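Local coordinates for protein serine protease inhibitor (Thermoanaerobacter tengcongensis, PDB 2PEF) that probably inhibits serine-type endopeptidases as a member of the serpin family, captured here in its latent state, at residues M283-P289 with Y306-V310. Sequence-based numbering, arbitrary orientation.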
ATOM      1  N   MET A 283      -3.744  -6.431 -16.795  1.00 20.26           N
ATOM      2  CA  MET A 283      -2.896  -7.562 -16.425  1.00 20.50           C
ATOM      3  C   MET A 283      -3.734  -8.838 -16.303  1.00 20.53           C
ATOM      4  O   MET A 283      -4.248  -9.164 -15.230  1.00 20.65           O
ATOM      5  CB  MET A 283      -2.155  -7.251 -15.119  1.00 20.49           C
ATOM      6  CG  MET A 283      -1.195  -8.324 -14.654  1.00 20.84           C
ATOM      7  SD  MET A 283      -0.467  -7.875 -13.070  1.00 21.69           S
ATOM      8  CE  MET A 283      -0.083  -9.499 -12.424  1.00 23.54           C
ATOM      9  N   THR A 284      -3.869  -9.551 -17.419  1.00 19.94           N
ATOM     10  CA  THR A 284      -4.729 -10.737 -17.494  1.00 19.09           C
ATOM     11  C   THR A 284      -3.948 -12.028 -17.752  1.00 18.31           C
ATOM     12  O   THR A 284      -4.171 -13.034 -17.073  1.00 18.77           O
ATOM     13  CB  THR A 284      -5.831 -10.571 -18.566  1.00 19.52           C
ATOM     14  OG1 THR A 284      -5.228 -10.309 -19.837  1.00 21.29           O
ATOM     15  CG2 THR A 284      -6.773  -9.420 -18.200  1.00 16.53           C
ATOM     16  N   ASP A 285      -3.031 -11.990 -18.720  1.00 17.39           N
ATOM     17  CA  ASP A 285      -2.223 -13.155 -19.099  1.00 17.84           C
ATOM     18  C   ASP A 285      -1.486 -13.777 -17.920  1.00 16.90           C
ATOM     19  O   ASP A 285      -1.390 -14.994 -17.828  1.00 16.78           O
ATOM     20  CB  ASP A 285      -1.211 -12.795 -20.190  1.00 18.20           C
ATOM     21  CG  ASP A 285      -1.822 -12.777 -21.578  1.00 20.17           C
ATOM     22  OD1 ASP A 285      -3.053 -12.597 -21.700  1.00 24.99           O
ATOM     23  OD2 ASP A 285      -1.059 -12.937 -22.554  1.00 19.97           O
ATOM     24  N   ALA A 286      -0.977 -12.933 -17.020  1.00 17.76           N
ATOM     25  CA  ALA A 286      -0.204 -13.391 -15.861  1.00 17.08           C
ATOM     26  C   ALA A 286      -0.972 -14.383 -14.986  1.00 17.70           C
ATOM     27  O   ALA A 286      -0.372 -15.245 -14.336  1.00 18.39           O
ATOM     28  CB  ALA A 286       0.247 -12.200 -15.032  1.00 17.05           C
ATOM     29  N   PHE A 287      -2.295 -14.249 -14.973  1.00 17.95           N
ATOM     30  CA  PHE A 287      -3.160 -15.091 -14.143  1.00 18.87           C
ATOM     31  C   PHE A 287      -3.646 -16.354 -14.858  1.00 18.96           C
ATOM     32  O   PHE A 287      -4.298 -17.202 -14.244  1.00 19.11           O
ATOM     33  CB  PHE A 287      -4.355 -14.278 -13.625  1.00 19.04           C
ATOM     34  CG  PHE A 287      -3.966 -13.097 -12.778  1.00 18.33           C
ATOM     35  CD1 PHE A 287      -3.961 -11.812 -13.314  1.00 18.52           C
ATOM     36  CD2 PHE A 287      -3.597 -13.268 -11.443  1.00 19.25           C
ATOM     37  CE1 PHE A 287      -3.599 -10.717 -12.534  1.00 17.47           C
ATOM     38  CE2 PHE A 287      -3.236 -12.181 -10.654  1.00 19.71           C
ATOM     39  CZ  PHE A 287      -3.234 -10.902 -11.197  1.00 17.82           C
ATOM     40  N   LEU A 288      -3.323 -16.482 -16.145  1.00 19.42           N
ATOM     41  CA  LEU A 288      -3.791 -17.608 -16.957  1.00 20.21           C
ATOM     42  C   LEU A 288      -2.705 -18.675 -17.098  1.00 20.86           C
ATOM     43  O   LEU A 288      -1.636 -18.392 -17.640  1.00 21.96           O
ATOM     44  CB  LEU A 288      -4.230 -17.126 -18.346  1.00 20.24           C
ATOM     45  CG  LEU A 288      -5.259 -15.995 -18.475  1.00 18.42           C
ATOM     46  CD1 LEU A 288      -5.434 -15.595 -19.936  1.00 18.27           C
ATOM     47  CD2 LEU A 288      -6.599 -16.368 -17.857  1.00 19.26           C
ATOM     48  N   PRO A 289      -2.971 -19.904 -16.607  1.00 21.60           N
ATOM     49  CA  PRO A 289      -1.994 -20.999 -16.684  1.00 22.28           C
ATOM     50  C   PRO A 289      -1.489 -21.300 -18.099  1.00 22.26           C
ATOM     51  O   PRO A 289      -0.299 -21.572 -18.279  1.00 23.26           O
ATOM     52  CB  PRO A 289      -2.756 -22.205 -16.114  1.00 22.60           C
ATOM     53  CG  PRO A 289      -4.196 -21.804 -16.095  1.00 23.59           C
ATOM     54  CD  PRO A 289      -4.208 -20.323 -15.927  1.00 21.89           C
ATOM     55  N   TYR A 306       2.516 -19.307 -13.409  1.00 16.93           N
ATOM     56  CA  TYR A 306       1.490 -18.277 -13.514  1.00 17.06           C
ATOM     57  C   TYR A 306       1.134 -17.789 -12.115  1.00 16.82           C
ATOM     58  O   TYR A 306       1.348 -18.500 -11.134  1.00 17.66           O
ATOM     59  CB  TYR A 306       0.248 -18.810 -14.239  1.00 17.94           C
ATOM     60  CG  TYR A 306      -0.538 -19.862 -13.485  1.00 17.70           C
ATOM     61  CD1 TYR A 306      -1.662 -19.512 -12.736  1.00 19.41           C
ATOM     62  CD2 TYR A 306      -0.169 -21.209 -13.535  1.00 20.14           C
ATOM     63  CE1 TYR A 306      -2.394 -20.473 -12.045  1.00 20.74           C
ATOM     64  CE2 TYR A 306      -0.894 -22.179 -12.849  1.00 20.22           C
ATOM     65  CZ  TYR A 306      -2.005 -21.802 -12.106  1.00 20.68           C
ATOM     66  OH  TYR A 306      -2.725 -22.757 -11.428  1.00 20.94           O
ATOM     67  N   ILE A 307       0.594 -16.579 -12.024  1.00 15.54           N
ATOM     68  CA  ILE A 307       0.199 -16.033 -10.732  1.00 15.51           C
ATOM     69  C   ILE A 307      -1.154 -16.600 -10.310  1.00 14.87           C
ATOM     70  O   ILE A 307      -2.131 -16.520 -11.057  1.00 15.74           O
ATOM     71  CB  ILE A 307       0.160 -14.491 -10.745  1.00 14.98           C
ATOM     72  CG1 ILE A 307       1.542 -13.934 -11.105  1.00 17.23           C
ATOM     73  CG2 ILE A 307      -0.321 -13.953  -9.392  1.00 14.42           C
ATOM     74  CD1 ILE A 307       1.575 -12.437 -11.333  1.00 16.75           C
ATOM     75  N   SER A 308      -1.192 -17.181  -9.113  1.00 14.03           N
ATOM     76  CA  SER A 308      -2.434 -17.686  -8.540  1.00 13.89           C
ATOM     77  C   SER A 308      -3.202 -16.549  -7.877  1.00 14.36           C
ATOM     78  O   SER A 308      -4.340 -16.260  -8.248  1.00 14.57           O
ATOM     79  CB  SER A 308      -2.152 -18.807  -7.538  1.00 14.09           C
ATOM     80  OG  SER A 308      -1.239 -18.380  -6.542  1.00 17.13           O
ATOM     81  N   GLU A 309      -2.569 -15.903  -6.900  1.00 13.64           N
ATOM     82  CA  GLU A 309      -3.187 -14.786  -6.193  1.00 14.32           C
ATOM     83  C   GLU A 309      -2.189 -13.685  -5.884  1.00 13.67           C
ATOM     84  O   GLU A 309      -1.016 -13.952  -5.603  1.00 14.39           O
ATOM     85  CB  GLU A 309      -3.848 -15.256  -4.892  1.00 14.63           C
ATOM     86  CG  GLU A 309      -5.095 -16.123  -5.075  1.00 17.53           C
ATOM     87  CD  GLU A 309      -5.910 -16.269  -3.799  1.00 16.10           C
ATOM     88  OE1 GLU A 309      -5.497 -15.725  -2.750  1.00 24.13           O
ATOM     89  OE2 GLU A 309      -6.970 -16.931  -3.849  1.00 24.10           O
ATOM     90  N   VAL A 310      -2.665 -12.447  -5.946  1.00 12.37           N
ATOM     91  CA  VAL A 310      -1.934 -11.309  -5.405  1.00 13.15           C
ATOM     92  C   VAL A 310      -2.700 -10.871  -4.160  1.00 13.14           C
ATOM     93  O   VAL A 310      -3.855 -10.440  -4.250  1.00 13.47           O
ATOM     94  CB  VAL A 310      -1.807 -10.155  -6.429  1.00 11.94           C
ATOM     95  CG1 VAL A 310      -1.109  -8.950  -5.802  1.00 14.04           C
ATOM     96  CG2 VAL A 310      -1.042 -10.617  -7.664  1.00 15.16           C
TER
HETATM   97  O   HOH W   1      -4.621 -17.384 -11.565  1.00 24.21           O
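The carbonyl of A286 meets the backbone of I307 in the one direct hydrogen bond between 283-289 and 306-310: I307 N donates to A286 O at 2.8 Å, tilted 21° from the carbonyl plane. The acceptor belongs to a short 3-10 turn, 285-287, whose own bonds run from F287 N to T284 O and from L288 N to D285 O, while the facing chain approaches V310 without regular structure. A water gives a hydrogen to F287 O and another to I307 O, and F287 CA lies 3.6 Å from that same I307 O in a CA-H...O contact. Together these links show how a 3-10 turn and an irregular chain can be matched without strand pairing.

The two branches of I307 go to different neighbours. CG2 lies 3.6 Å from F287 CE2; the other branch, extended through CG1, carries CD1 to within 3.5 Å of M283 CE and also against A286 CB. M283 reaches it as an extended chain, crossing I307 at about a right angle. V310 CG2 touches the F287 ring at its edge, 4.0 Å from CE2. At the more exposed end, P289 lies over one face of Y306 in a CH-pi contact, with CB 3.9 Å from the ring centroid and 17° off the normal. The Y306 ring is brought there by chi1 of 68°, which sets CG between the backbone N and the carbonyl carbon.

The contact thus joins the loop after helix 275-280 to the lead-in of strand 310-318 in the serpin fold. M283 and A286 pack on helix 51-62, I307 and M283 on helix 35-46, and F287 and V310 on helix 275-280, where N275 also hydrogen-bonds S308 O and V310 N.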